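Probable TonB-dependent receptor (Pseudomonas aeruginosa, PDB 4K3F) probably serves as a periplasmic, membrane-tethered lipoprotein of the NlpA family that binds methionine for uptake, and here holds selenomethionine. Local coordinates at residues Thr10-Ala15 / Ala175-Leu180; Ala15-Val20 / Glu230-Ala235; Val20-Leu25 / Gly29-Ile34; Asp96-Gly101 / Val165-Ile170; Ala102-Pro107 / Leu118-Ala123. One frame throughout, in Å; residues are numbered along the deposited sequence. Where two conformers were deposited one is given.

Overall arrangement
Contacts 1, 2 and 3 run along helix 11-26 on one lobe, built round a six-stranded sheet; contacts 4 and 5 lie in the other, five-stranded lobe. Contact 1 bridges the two: it brings the start of that helix to helix 172-177 and includes His14, which touches the bound selenomethionine. Its centre is about 9 Å from that of contact 2, and Tyr232 packs on Val12 and Pro13. Contact 3 follows farther down the helix, its centre about 15 Å from that of contact 2. Contacts 4 and 5, centres about 8 Å apart, use the neighbouring strands 167-170 and 103-107, which are hydrogen-bonded. Contacts 3 and 4, centres about 43 Å apart, lie on opposite sides of the chain's centre.

Contact 1 of 5, residues Thr10-Ala15 / Ala175-Leu180; sequences TPVPHA and ALEAKL
Pro11 opens the contact with its ring against the carboxylate of Glu177, the two side chains crossing at about a right angle. Its CG is 3.8 Å from Glu177 OE1, and its CD stands equally close to OE2, so both oxygens rest against the methylene rim of the proline. Val12 follows and takes two partners at once. Its CG1, anti to the backbone N (chi1 -179°), comes 4.1 Å from CB of Leu176, while CB and CG2 lie alongside CG of Glu177 as the two chains pass in opposite directions. The backbone of Val12 also takes part: a water sits 2.7 Å from Val12 O and 2.8 Å from Glu177 OE2. More acceptors surround this water than it has protons, so its two links need not both be made at any moment. The cis peptide between Val12 and Pro13 lies within a wide, pi-type turn, in which Ala15 N bonds to Thr10 O (2.9 Å). His14, on that turn, touches the bound selenomethionine, and its NE2 bonds to Asn198 OD1. On the other segment a Schellman motif with Lys179 at positive phi ends helix 172-177. The whole is a surface contact between lobes, consistent with the closed, ligand-bound state of a periplasmic binding protein: Tyr232 of helix 222-232 packs on Val12 and Pro13, and strand 30-36 borders Pro11 and Ala15.

Contact 2 of 5, residues Ala15-Val20 / Glu230-Ala235; sequences AEILNV and EKYKGA
Glu16 and Tyr232 supply the one hydrogen bond between these segments: the phenol OH donates to Glu16 OE1 over 2.5 Å, a very short distance. OE1 arrives at the edge of the ring, near its plane, 3.3 Å from CZ, and the carboxylate is turned 32° from the ring. Glu16 has CG anti to its carbonyl carbon (chi1 -61°) and runs on extended, which carries the carboxylate past the OH; its own CB lies 3.2 Å from that oxygen, so the hydroxyl is held against the aliphatic stem as well as the acid.

Charge adds a looser attraction. Glu16 OE2 and Lys231 NZ stand 4.5 Å apart, too far for a salt bridge, and the closer approach is by the lysine methylene: CE is 3.7 Å from Glu16 OE1. The ammonium group also makes a weak hydrogen bond to a glycerol, probably from the crystallisation liquor.

The two helices involved, 11-26 and 222-232, pack against each other in the lobe built round the six-stranded sheet of this periplasmic-binding-protein fold. Helix 222-232 ends here: a type I' turn spans Tyr232 to Ala235, closed by Ala235 N to Tyr232 O, and leads the chain toward strand 237-238.

Aliphatic groups surround the phenol. Within segment 230-235, Lys231, with CG anti to its backbone N (chi1 180°), lays that carbon over the centre of the Tyr232 ring, 3.5 Å above its plane. Ile17 CG1 is 4.5 Å from Tyr232 OH, and Ile17 packs on Phe227 and Ile228 of helix 222-232.

Contact 3 of 5, residues Val20-Leu25 / Gly29-Ile34; sequences VVKPLL and GVDLKI
Lys22, Val30 and Leu32 are linked through a single water lodged between helix and strand: it donates to Lys22 O and Val30 O and accepts from Leu32 N. The helix is kinked here, where Pro23 has no N-H to give and Leu24 N also lacks a bond to the turn before. This is the second half of a beta-alpha-beta unit, strand 3-9, helix 11-26 and strand 30-36; the helix and strand axes lie 7.4 Å apart and run nearly antiparallel, at 158°. Gly29, at positive phi, is the C-prime residue of a Schellman motif that ends the helix. Val30 N bonds to Leu25 O (3.0 Å).

Lys22, fully extended, reaches across the strand, and NZ makes a weak bond to Leu32 O (2.8 Å). A second water joins Lys22 NZ to Asp31 OD1; the two atoms are 4.2 Å apart, beyond a salt bridge.

Beneath these polar links the apolar side chains meet. Leu25 and Val30 lie side by side, CB to CB. Leu32, with CG anti to N (chi1 -174°), sends CD2 between two partners: 3.8 Å from Val21 CG2 and 4.0 Å from Leu25 CD1.

Contact 4 of 5, residues Asp96-Gly101 / Val165-Ile170; sequences DELPSG and VDMALI
Leu98 and Met167 carry the apolar half of this contact, which joins the loop leading into strand 103-107 to strand 167-170 of the five-stranded mixed sheet in the second lobe of the binding-protein fold. The two side chains cross at about a right angle. Met167, present as selenomethionine, sets out with CG anti to the backbone N and turns back only at chi3 (68°), which brings its terminal CE to 3.7 Å from Leu98 CD1; the selenium stands a little farther off. The other methyl of Leu98, CD2, looks onto the backbone of Asp166, 4.2 Å from its O. Leu95, Ala87, Val104 and Leu120 also touch Met167, so the leucine closes one part of a wider apolar surround.

Polar partners come from outside the two segments: Asp166 OD2 accepts a bond from Thr103 N, at the start of the adjacent parallel strand, and Asp166 O accepts one from Ser89 OG. On the loop, Lys146 NZ donates to the carbonyl oxygens of both Asp96 and Leu98.

Between these halves Pro99 gives a plain van der Waals touch, its ring slanting across the aspartate: CG rests 4.0 Å from Asp166 OD2, the carboxylate oxygen already engaged by Thr103 N.

Contact 5 of 5, residues Ala102-Pro107 / Leu118-Ala123; sequences ATVVIP and LLLDKA
Val104, Ile106 and Leu120 form this contact with branched aliphatic groups alone: no aromatic ring, amide or carboxylate meets another across it, and there are therefore no stacked faces or edges. It is alpha/beta packing in the five-stranded lobe, where helix 110-122 lies over strand 103-107. The two are set well apart, with 9.7 Å between the CA atoms of Val104 and Leu120, and side chains fill the interval. Just 82 Å² is buried between the segments, both sides counted.

Val104 and Leu120 reach toward each other tip to tip. CG1 of Val104, anti to the backbone N (chi1 180°), is the methyl that meets Leu120. On the helix, Leu120 has CD1 anti to CA (chi2 173°), which puts that methyl at the far end of the chain. Ile106, two residues on and on the same face of the strand, brings CG2 to 4.5 Å from the same CD1, so one leucine methyl is served by two strand residues.

Leu120 also packs on Leu169 of strand 167-170 and on Ile150 of strand 149-153, the two strands that flank strand 103-107 in the sheet. Pro107, at the strand end, leans on Asn112 of the ligand pocket, while the Ile106 side chain stays about 12 Å from the bound selenomethionine. Of the methyl contacts the closer one is Val104 CG1 to Leu120 CD1, at 4.1 Å.

Contact 1 of 5, residues Thr10-Ala15 / Ala175-Leu180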
# COMPACT_ATOMS: atom_id res chain seq x y z
N THR A 10 -3.86 6.85 -5.55
CA THR A 10 -4.63 7.02 -4.31
C THR A 10 -4.21 8.38 -3.71
O THR A 10 -3.15 8.96 -4.01
CB THR A 10 -4.42 5.86 -3.29
OG1 THR A 10 -3.03 5.48 -3.33
CG2 THR A 10 -5.25 4.65 -3.71
N PRO A 11 -5.08 8.97 -2.90
CA PRO A 11 -4.84 10.39 -2.58
C PRO A 11 -3.63 10.65 -1.69
O PRO A 11 -2.93 11.63 -1.91
CB PRO A 11 -6.12 10.78 -1.81
CG PRO A 11 -7.14 9.84 -2.30
CD PRO A 11 -6.42 8.55 -2.47
N VAL A 12 -3.37 9.76 -0.74
CA VAL A 12 -2.31 9.99 0.25
C VAL A 12 -1.59 8.68 0.51
O VAL A 12 -2.23 7.71 0.90
CB VAL A 12 -2.85 10.55 1.61
CG1 VAL A 12 -1.71 10.80 2.59
CG2 VAL A 12 -3.66 11.82 1.43
N PRO A 13 -0.27 8.63 0.32
CA PRO A 13 0.65 9.68 -0.10
C PRO A 13 0.77 9.91 -1.59
O PRO A 13 1.38 10.91 -1.99
CB PRO A 13 2.00 9.18 0.44
CG PRO A 13 1.90 7.71 0.29
CD PRO A 13 0.48 7.41 0.73
N HIS A 14 0.20 9.02 -2.41
CA HIS A 14 0.61 8.94 -3.81
C HIS A 14 0.33 10.19 -4.62
O HIS A 14 1.21 10.70 -5.30
CB HIS A 14 -0.01 7.70 -4.48
CG HIS A 14 0.22 6.45 -3.70
ND1 HIS A 14 -0.37 6.21 -2.48
CD2 HIS A 14 1.05 5.41 -3.93
CE1 HIS A 14 0.07 5.05 -2.00
NE2 HIS A 14 0.93 4.54 -2.87
N ALA A 15 -0.88 10.71 -4.54
CA ALA A 15 -1.22 11.89 -5.33
C ALA A 15 -0.50 13.14 -4.79
O ALA A 15 -0.14 14.05 -5.55
CB ALA A 15 -2.73 12.09 -5.39
N ALA A 175 -4.94 4.48 6.44
CA ALA A 175 -4.74 4.96 7.79
C ALA A 175 -4.47 6.49 7.87
O ALA A 175 -5.06 7.17 8.68
CB ALA A 175 -3.63 4.19 8.45
N LEU A 176 -3.59 6.98 7.00
CA LEU A 176 -3.21 8.38 6.95
C LEU A 176 -4.42 9.21 6.53
O LEU A 176 -4.63 10.26 7.06
CB LEU A 176 -2.06 8.59 5.98
CG LEU A 176 -0.69 8.05 6.38
CD1 LEU A 176 0.31 8.20 5.25
CD2 LEU A 176 -0.20 8.73 7.64
N GLU A 177 -5.25 8.75 5.59
CA GLU A 177 -6.47 9.54 5.27
C GLU A 177 -7.44 9.62 6.43
O GLU A 177 -8.20 10.59 6.56
CB GLU A 177 -7.21 8.97 4.06
CG GLU A 177 -6.49 9.15 2.75
CD GLU A 177 -7.42 8.82 1.61
OE1 GLU A 177 -8.26 9.68 1.28
OE2 GLU A 177 -7.35 7.69 1.08
N ALA A 178 -7.44 8.59 7.26
CA ALA A 178 -8.27 8.53 8.45
C ALA A 178 -7.67 9.28 9.66
O ALA A 178 -8.22 9.20 10.75
CB ALA A 178 -8.52 7.07 8.82
N LYS A 179 -6.52 9.94 9.47
CA LYS A 179 -5.77 10.65 10.53
C LYS A 179 -5.22 9.73 11.60
O LYS A 179 -4.99 10.17 12.72
CB LYS A 179 -6.62 11.77 11.18
CG LYS A 179 -7.25 12.73 10.19
CD LYS A 179 -6.22 13.25 9.19
CE LYS A 179 -6.72 14.45 8.42
NZ LYS A 179 -6.79 15.67 9.28
N LEU A 180 -4.94 8.48 11.27
CA LEU A 180 -4.20 7.61 12.18
C LEU A 180 -2.73 7.90 12.01
O LEU A 180 -2.28 8.31 10.93
CB LEU A 180 -4.55 6.13 11.96
CG LEU A 180 -6.03 5.78 12.10
CD1 LEU A 180 -6.35 4.38 11.57
CD2 LEU A 180 -6.45 5.89 13.56
O HOH W 1 -4.80 7.08 0.23

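Contact 2 of 5, residues Ala15-Val20 / Glu230-Ala235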
# COMPACT_ATOMS: atom_id res chain seq x y z
N ALA A 15 -0.88 10.71 -4.54
CA ALA A 15 -1.22 11.89 -5.33
C ALA A 15 -0.50 13.14 -4.79
O ALA A 15 -0.14 14.05 -5.55
CB ALA A 15 -2.73 12.09 -5.39
N GLU A 16 -0.21 13.16 -3.49
CA GLU A 16 0.55 14.26 -2.90
C GLU A 16 1.98 14.23 -3.49
O GLU A 16 2.51 15.25 -3.90
CB GLU A 16 0.58 14.16 -1.38
CG GLU A 16 -0.80 14.21 -0.74
CD GLU A 16 -0.77 14.37 0.79
OE1 GLU A 16 0.08 13.78 1.46
OE2 GLU A 16 -1.67 15.05 1.31
N ILE A 17 2.61 13.07 -3.48
CA ILE A 17 3.93 12.92 -4.07
C ILE A 17 3.95 13.38 -5.52
O ILE A 17 4.85 14.12 -5.95
CB ILE A 17 4.40 11.45 -3.96
CG1 ILE A 17 4.69 11.10 -2.50
CG2 ILE A 17 5.62 11.18 -4.86
CD1 ILE A 17 4.83 9.61 -2.22
N LEU A 18 2.97 12.92 -6.29
CA LEU A 18 2.86 13.31 -7.68
C LEU A 18 2.66 14.82 -7.89
O LEU A 18 3.28 15.37 -8.82
CB LEU A 18 1.79 12.48 -8.41
CG LEU A 18 2.11 10.98 -8.53
CD1 LEU A 18 0.87 10.29 -9.09
CD2 LEU A 18 3.31 10.67 -9.41
N ASN A 19 1.89 15.49 -7.02
CA ASN A 19 1.71 16.94 -7.11
C ASN A 19 3.06 17.71 -6.94
O ASN A 19 3.31 18.72 -7.58
CB ASN A 19 0.73 17.46 -6.05
CG ASN A 19 -0.72 17.10 -6.34
OD1 ASN A 19 -1.14 17.08 -7.46
ND2 ASN A 19 -1.49 16.89 -5.27
N VAL A 20 3.92 17.16 -6.09
CA VAL A 20 5.24 17.77 -5.81
C VAL A 20 6.20 17.51 -6.96
O VAL A 20 7.06 18.35 -7.21
CB VAL A 20 5.74 17.27 -4.44
CG1 VAL A 20 7.17 17.68 -4.14
CG2 VAL A 20 4.79 17.80 -3.36
N GLU A 230 9.89 14.69 5.38
CA GLU A 230 9.33 15.78 6.19
C GLU A 230 7.80 15.69 6.29
O GLU A 230 7.23 16.00 7.33
CB GLU A 230 9.76 17.15 5.64
CG GLU A 230 9.03 17.56 4.37
CD GLU A 230 9.42 18.95 3.87
OE1 GLU A 230 10.55 19.08 3.34
OE2 GLU A 230 8.57 19.89 3.98
N LYS A 231 7.13 15.26 5.21
CA LYS A 231 5.67 15.26 5.20
C LYS A 231 5.10 14.14 6.08
O LYS A 231 4.17 14.36 6.85
CB LYS A 231 5.16 15.17 3.76
CG LYS A 231 3.65 15.16 3.64
CD LYS A 231 2.99 16.50 3.90
CE LYS A 231 1.49 16.33 3.71
NZ LYS A 231 0.74 17.53 4.12
N TYR A 232 5.65 12.93 5.95
CA TYR A 232 5.04 11.76 6.57
C TYR A 232 5.77 11.30 7.83
O TYR A 232 5.28 10.41 8.50
CB TYR A 232 4.89 10.63 5.52
CG TYR A 232 4.16 11.11 4.30
CD1 TYR A 232 2.80 11.40 4.34
CD2 TYR A 232 4.84 11.32 3.09
CE1 TYR A 232 2.13 11.87 3.22
CE2 TYR A 232 4.19 11.82 1.98
CZ TYR A 232 2.84 12.10 2.05
OH TYR A 232 2.21 12.59 0.95
N LYS A 233 6.95 11.86 8.10
CA LYS A 233 7.63 11.69 9.41
C LYS A 233 7.77 10.20 9.79
O LYS A 233 7.48 9.77 10.93
CB LYS A 233 6.90 12.47 10.48
CG LYS A 233 7.00 13.97 10.28
CD LYS A 233 6.03 14.66 11.21
CE LYS A 233 6.22 16.16 11.17
NZ LYS A 233 5.42 16.85 12.22
N GLY A 234 8.22 9.42 8.81
CA GLY A 234 8.54 8.01 9.04
C GLY A 234 7.39 7.06 8.71
O GLY A 234 7.61 5.85 8.64
N ALA A 235 6.17 7.56 8.51
CA ALA A 235 5.06 6.67 8.14
C ALA A 235 5.18 6.15 6.71
O ALA A 235 4.60 5.07 6.36
CB ALA A 235 3.75 7.41 8.31

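Contact 3 of 5, residues Val20-Leu25 / Gly29-Ile34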
# COMPACT_ATOMS: atom_id res chain seq x y z
N VAL A 20 3.92 17.16 -6.09
CA VAL A 20 5.24 17.77 -5.81
C VAL A 20 6.20 17.51 -6.96
O VAL A 20 7.06 18.35 -7.21
CB VAL A 20 5.74 17.27 -4.44
CG1 VAL A 20 7.17 17.68 -4.14
CG2 VAL A 20 4.79 17.80 -3.36
N VAL A 21 6.06 16.37 -7.67
CA VAL A 21 6.98 16.08 -8.80
C VAL A 21 6.52 16.82 -10.04
O VAL A 21 7.33 17.04 -10.94
CB VAL A 21 7.22 14.59 -9.20
CG1 VAL A 21 7.96 13.83 -8.14
CG2 VAL A 21 5.98 13.87 -9.61
N LYS A 22 5.24 17.18 -10.10
CA LYS A 22 4.68 17.68 -11.36
C LYS A 22 5.43 18.88 -11.93
O LYS A 22 5.75 18.91 -13.09
CB LYS A 22 3.16 17.97 -11.22
CG LYS A 22 2.54 18.66 -12.41
CD LYS A 22 1.01 18.51 -12.42
CE LYS A 22 0.46 19.28 -13.62
NZ LYS A 22 -0.98 19.00 -13.84
N PRO A 23 5.78 19.88 -11.11
CA PRO A 23 6.57 20.99 -11.68
C PRO A 23 7.94 20.61 -12.22
O PRO A 23 8.37 21.19 -13.22
CB PRO A 23 6.71 21.96 -10.53
CG PRO A 23 5.50 21.69 -9.69
CD PRO A 23 5.29 20.21 -9.75
N LEU A 24 8.62 19.68 -11.56
CA LEU A 24 9.91 19.18 -12.03
C LEU A 24 9.78 18.58 -13.43
O LEU A 24 10.63 18.81 -14.30
CB LEU A 24 10.50 18.11 -11.09
CG LEU A 24 10.96 18.57 -9.71
CD1 LEU A 24 11.45 17.38 -8.90
CD2 LEU A 24 12.01 19.67 -9.85
N LEU A 25 8.70 17.84 -13.64
CA LEU A 25 8.46 17.22 -14.93
C LEU A 25 8.12 18.25 -15.98
O LEU A 25 8.59 18.14 -17.12
CB LEU A 25 7.37 16.15 -14.81
CG LEU A 25 7.95 14.86 -14.25
CD1 LEU A 25 6.77 13.98 -14.08
CD2 LEU A 25 8.90 14.18 -15.21
N GLY A 29 9.62 18.92 -20.04
CA GLY A 29 8.75 18.76 -21.20
C GLY A 29 7.68 17.69 -21.02
O GLY A 29 7.18 17.14 -22.00
N VAL A 30 7.31 17.42 -19.77
CA VAL A 30 6.29 16.42 -19.49
C VAL A 30 5.19 17.02 -18.68
O VAL A 30 5.45 17.62 -17.64
CB VAL A 30 6.85 15.20 -18.71
CG1 VAL A 30 5.71 14.29 -18.26
CG2 VAL A 30 7.85 14.46 -19.58
N ASP A 31 3.96 16.86 -19.17
CA ASP A 31 2.76 17.41 -18.52
C ASP A 31 2.04 16.31 -17.78
O ASP A 31 1.26 15.55 -18.35
CB ASP A 31 1.85 18.07 -19.55
CG ASP A 31 0.61 18.66 -18.93
OD1 ASP A 31 0.57 18.93 -17.71
OD2 ASP A 31 -0.35 18.89 -19.69
N LEU A 32 2.38 16.19 -16.50
CA LEU A 32 1.83 15.15 -15.64
C LEU A 32 0.42 15.48 -15.21
O LEU A 32 0.20 16.53 -14.60
CB LEU A 32 2.68 14.97 -14.40
CG LEU A 32 2.31 13.82 -13.46
CD1 LEU A 32 2.47 12.47 -14.16
CD2 LEU A 32 3.22 13.85 -12.25
N LYS A 33 -0.54 14.60 -15.52
CA LYS A 33 -1.96 14.79 -15.21
C LYS A 33 -2.40 13.69 -14.27
O LYS A 33 -2.42 12.49 -14.64
CB LYS A 33 -2.79 14.78 -16.50
CG LYS A 33 -2.37 15.87 -17.49
CD LYS A 33 -3.13 15.73 -18.80
CE LYS A 33 -2.56 16.59 -19.90
NZ LYS A 33 -2.78 15.97 -21.23
N ILE A 34 -2.75 14.09 -13.06
CA ILE A 34 -2.96 13.15 -11.96
C ILE A 34 -4.47 13.00 -11.76
O ILE A 34 -5.21 14.00 -11.73
CB ILE A 34 -2.37 13.72 -10.65
CG1 ILE A 34 -0.86 13.95 -10.78
CG2 ILE A 34 -2.68 12.83 -9.46
CD1 ILE A 34 -0.35 14.99 -9.81
O HOH W 2 4.26 18.27 -15.41
O HOH W 3 -1.49 20.05 -16.42

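Contact 4 of 5, residues Asp96-Gly101 / Val165-Ile170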
# COMPACT_ATOMS: atom_id res chain seq x y z
N ASP A 96 -0.91 -7.28 24.46
CA ASP A 96 -1.19 -8.13 25.60
C ASP A 96 -2.59 -7.93 26.17
O ASP A 96 -3.14 -8.83 26.79
CB ASP A 96 -0.12 -7.91 26.69
CG ASP A 96 1.17 -8.67 26.39
OD1 ASP A 96 1.12 -9.60 25.55
OD2 ASP A 96 2.21 -8.35 26.98
N GLU A 97 -3.18 -6.76 25.95
CA GLU A 97 -4.54 -6.47 26.43
C GLU A 97 -5.66 -7.14 25.63
O GLU A 97 -6.80 -7.18 26.09
CB GLU A 97 -4.81 -4.97 26.48
CG GLU A 97 -3.95 -4.23 27.49
CD GLU A 97 -4.13 -2.72 27.41
OE1 GLU A 97 -4.96 -2.25 26.60
OE2 GLU A 97 -3.44 -2.01 28.16
N LEU A 98 -5.37 -7.65 24.43
CA LEU A 98 -6.44 -8.22 23.59
C LEU A 98 -7.09 -9.37 24.34
O LEU A 98 -6.42 -10.21 24.92
CB LEU A 98 -5.89 -8.74 22.27
CG LEU A 98 -5.31 -7.73 21.28
CD1 LEU A 98 -4.61 -8.48 20.16
CD2 LEU A 98 -6.42 -6.83 20.73
N PRO A 99 -8.42 -9.41 24.36
CA PRO A 99 -9.10 -10.45 25.08
C PRO A 99 -9.12 -11.77 24.29
O PRO A 99 -8.86 -11.81 23.08
CB PRO A 99 -10.52 -9.89 25.19
CG PRO A 99 -10.69 -9.16 23.89
CD PRO A 99 -9.34 -8.54 23.63
N SER A 100 -9.44 -12.86 24.99
CA SER A 100 -9.76 -14.12 24.34
C SER A 100 -10.92 -13.88 23.40
O SER A 100 -11.86 -13.18 23.75
CB SER A 100 -10.18 -15.16 25.39
OG SER A 100 -10.59 -16.38 24.78
N GLY A 101 -10.85 -14.44 22.20
CA GLY A 101 -11.89 -14.23 21.19
C GLY A 101 -11.91 -12.84 20.54
O GLY A 101 -12.89 -12.47 19.89
N VAL A 165 -14.39 -3.19 16.20
CA VAL A 165 -13.57 -4.38 16.35
C VAL A 165 -12.53 -4.16 17.45
O VAL A 165 -12.31 -3.04 17.89
CB VAL A 165 -12.89 -4.77 15.00
CG1 VAL A 165 -13.94 -5.03 13.94
CG2 VAL A 165 -11.91 -3.70 14.54
N ASP A 166 -11.86 -5.23 17.89
CA ASP A 166 -10.81 -5.08 18.85
C ASP A 166 -9.52 -4.56 18.25
O ASP A 166 -8.75 -3.88 18.94
CB ASP A 166 -10.62 -6.41 19.57
CG ASP A 166 -11.88 -6.82 20.38
OD1 ASP A 166 -12.54 -5.93 20.96
OD2 ASP A 166 -12.24 -8.02 20.39
N MSE A 167 -9.24 -4.94 16.98
CA MSE A 167 -8.01 -4.47 16.31
C MSE A 167 -8.24 -4.56 14.81
O MSE A 167 -8.92 -5.50 14.33
CB MSE A 167 -6.81 -5.30 16.75
CG MSE A 167 -5.46 -4.75 16.30
SE MSE A 167 -3.98 -5.50 17.32
CE MSE A 167 -4.13 -7.32 16.65
N ALA A 168 -7.60 -3.64 14.08
CA ALA A 168 -7.61 -3.62 12.63
C ALA A 168 -6.23 -3.37 12.08
O ALA A 168 -5.49 -2.52 12.56
CB ALA A 168 -8.59 -2.60 12.10
N LEU A 169 -5.86 -4.15 11.07
CA LEU A 169 -4.58 -3.97 10.39
C LEU A 169 -4.88 -3.25 9.09
O LEU A 169 -5.50 -3.82 8.20
CB LEU A 169 -3.87 -5.31 10.17
CG LEU A 169 -3.06 -5.83 11.39
CD1 LEU A 169 -3.96 -6.11 12.59
CD2 LEU A 169 -2.26 -7.06 11.00
N ILE A 170 -4.45 -1.99 9.02
CA ILE A 170 -4.94 -1.05 8.02
C ILE A 170 -3.80 -0.56 7.17
O ILE A 170 -2.79 -0.11 7.71
CB ILE A 170 -5.59 0.15 8.69
CG1 ILE A 170 -6.72 -0.36 9.60
CG2 ILE A 170 -6.11 1.11 7.64
CD1 ILE A 170 -7.42 0.72 10.37

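Contact 5 of 5, residues Ala102-Pro107 / Leu118-Ala123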
# COMPACT_ATOMS: atom_id res chain seq x y z
N ALA A 102 -10.83 -12.07 20.69
CA ALA A 102 -10.71 -10.78 20.06
C ALA A 102 -10.95 -10.84 18.56
O ALA A 102 -10.52 -11.75 17.85
CB ALA A 102 -9.35 -10.14 20.34
N THR A 103 -11.68 -9.81 18.10
CA THR A 103 -11.93 -9.61 16.71
C THR A 103 -10.83 -8.76 16.12
O THR A 103 -10.60 -7.62 16.54
CB THR A 103 -13.32 -8.99 16.44
OG1 THR A 103 -13.49 -7.79 17.22
CG2 THR A 103 -14.41 -9.99 16.80
N VAL A 104 -10.17 -9.32 15.11
CA VAL A 104 -9.06 -8.65 14.42
C VAL A 104 -9.36 -8.66 12.93
O VAL A 104 -9.40 -9.73 12.30
CB VAL A 104 -7.74 -9.38 14.72
CG1 VAL A 104 -6.57 -8.74 14.02
CG2 VAL A 104 -7.50 -9.38 16.23
N VAL A 105 -9.56 -7.48 12.35
CA VAL A 105 -9.92 -7.40 10.94
C VAL A 105 -8.68 -7.09 10.10
O VAL A 105 -7.82 -6.30 10.51
CB VAL A 105 -11.09 -6.41 10.69
CG1 VAL A 105 -10.71 -4.98 11.04
CG2 VAL A 105 -11.60 -6.54 9.27
N ILE A 106 -8.60 -7.75 8.96
CA ILE A 106 -7.49 -7.57 8.02
C ILE A 106 -8.07 -7.42 6.61
O ILE A 106 -9.24 -7.72 6.38
CB ILE A 106 -6.53 -8.80 8.10
CG1 ILE A 106 -7.17 -10.04 7.50
CG2 ILE A 106 -6.05 -9.01 9.55
CD1 ILE A 106 -6.28 -11.28 7.49
N PRO A 107 -7.27 -6.96 5.67
CA PRO A 107 -7.79 -6.89 4.30
C PRO A 107 -8.15 -8.24 3.70
O PRO A 107 -7.54 -9.25 4.02
CB PRO A 107 -6.64 -6.24 3.52
CG PRO A 107 -5.86 -5.47 4.55
CD PRO A 107 -5.94 -6.32 5.80
N LEU A 118 1.08 -12.12 8.40
CA LEU A 118 2.52 -12.16 8.71
C LEU A 118 2.91 -11.17 9.81
O LEU A 118 3.77 -11.49 10.64
CB LEU A 118 3.36 -11.92 7.45
CG LEU A 118 3.34 -13.08 6.45
CD1 LEU A 118 4.11 -12.70 5.20
CD2 LEU A 118 3.92 -14.34 7.03
N LEU A 119 2.29 -10.00 9.84
CA LEU A 119 2.52 -9.04 10.93
C LEU A 119 2.00 -9.63 12.24
O LEU A 119 2.66 -9.53 13.28
CB LEU A 119 1.85 -7.67 10.64
CG LEU A 119 2.03 -6.65 11.76
CD1 LEU A 119 3.51 -6.41 12.07
CD2 LEU A 119 1.29 -5.35 11.45
N LEU A 120 0.81 -10.24 12.22
CA LEU A 120 0.29 -10.89 13.44
C LEU A 120 1.27 -11.98 13.92
O LEU A 120 1.48 -12.18 15.14
CB LEU A 120 -1.10 -11.49 13.24
CG LEU A 120 -2.18 -10.46 12.94
CD1 LEU A 120 -3.53 -11.12 12.59
CD2 LEU A 120 -2.36 -9.53 14.12
N ASP A 121 1.86 -12.71 12.97
CA ASP A 121 2.84 -13.74 13.31
C ASP A 121 4.11 -13.08 13.92
O ASP A 121 4.61 -13.50 14.98
CB ASP A 121 3.11 -14.62 12.09
CG ASP A 121 4.25 -15.64 12.31
OD1 ASP A 121 5.45 -15.25 12.34
OD2 ASP A 121 3.94 -16.85 12.40
N LYS A 122 4.60 -12.03 13.28
CA LYS A 122 5.79 -11.35 13.76
C LYS A 122 5.58 -10.84 15.18
O LYS A 122 6.47 -10.94 16.01
CB LYS A 122 6.16 -10.17 12.86
CG LYS A 122 7.59 -9.71 13.08
CD LYS A 122 7.88 -8.41 12.37
CE LYS A 122 9.38 -8.16 12.34
NZ LYS A 122 9.72 -7.11 11.35
N ALA A 123 4.38 -10.31 15.44
CA ALA A 123 4.04 -9.70 16.71
C ALA A 123 3.64 -10.72 17.80
O ALA A 123 3.42 -10.33 18.95
CB ALA A 123 2.91 -8.76 16.50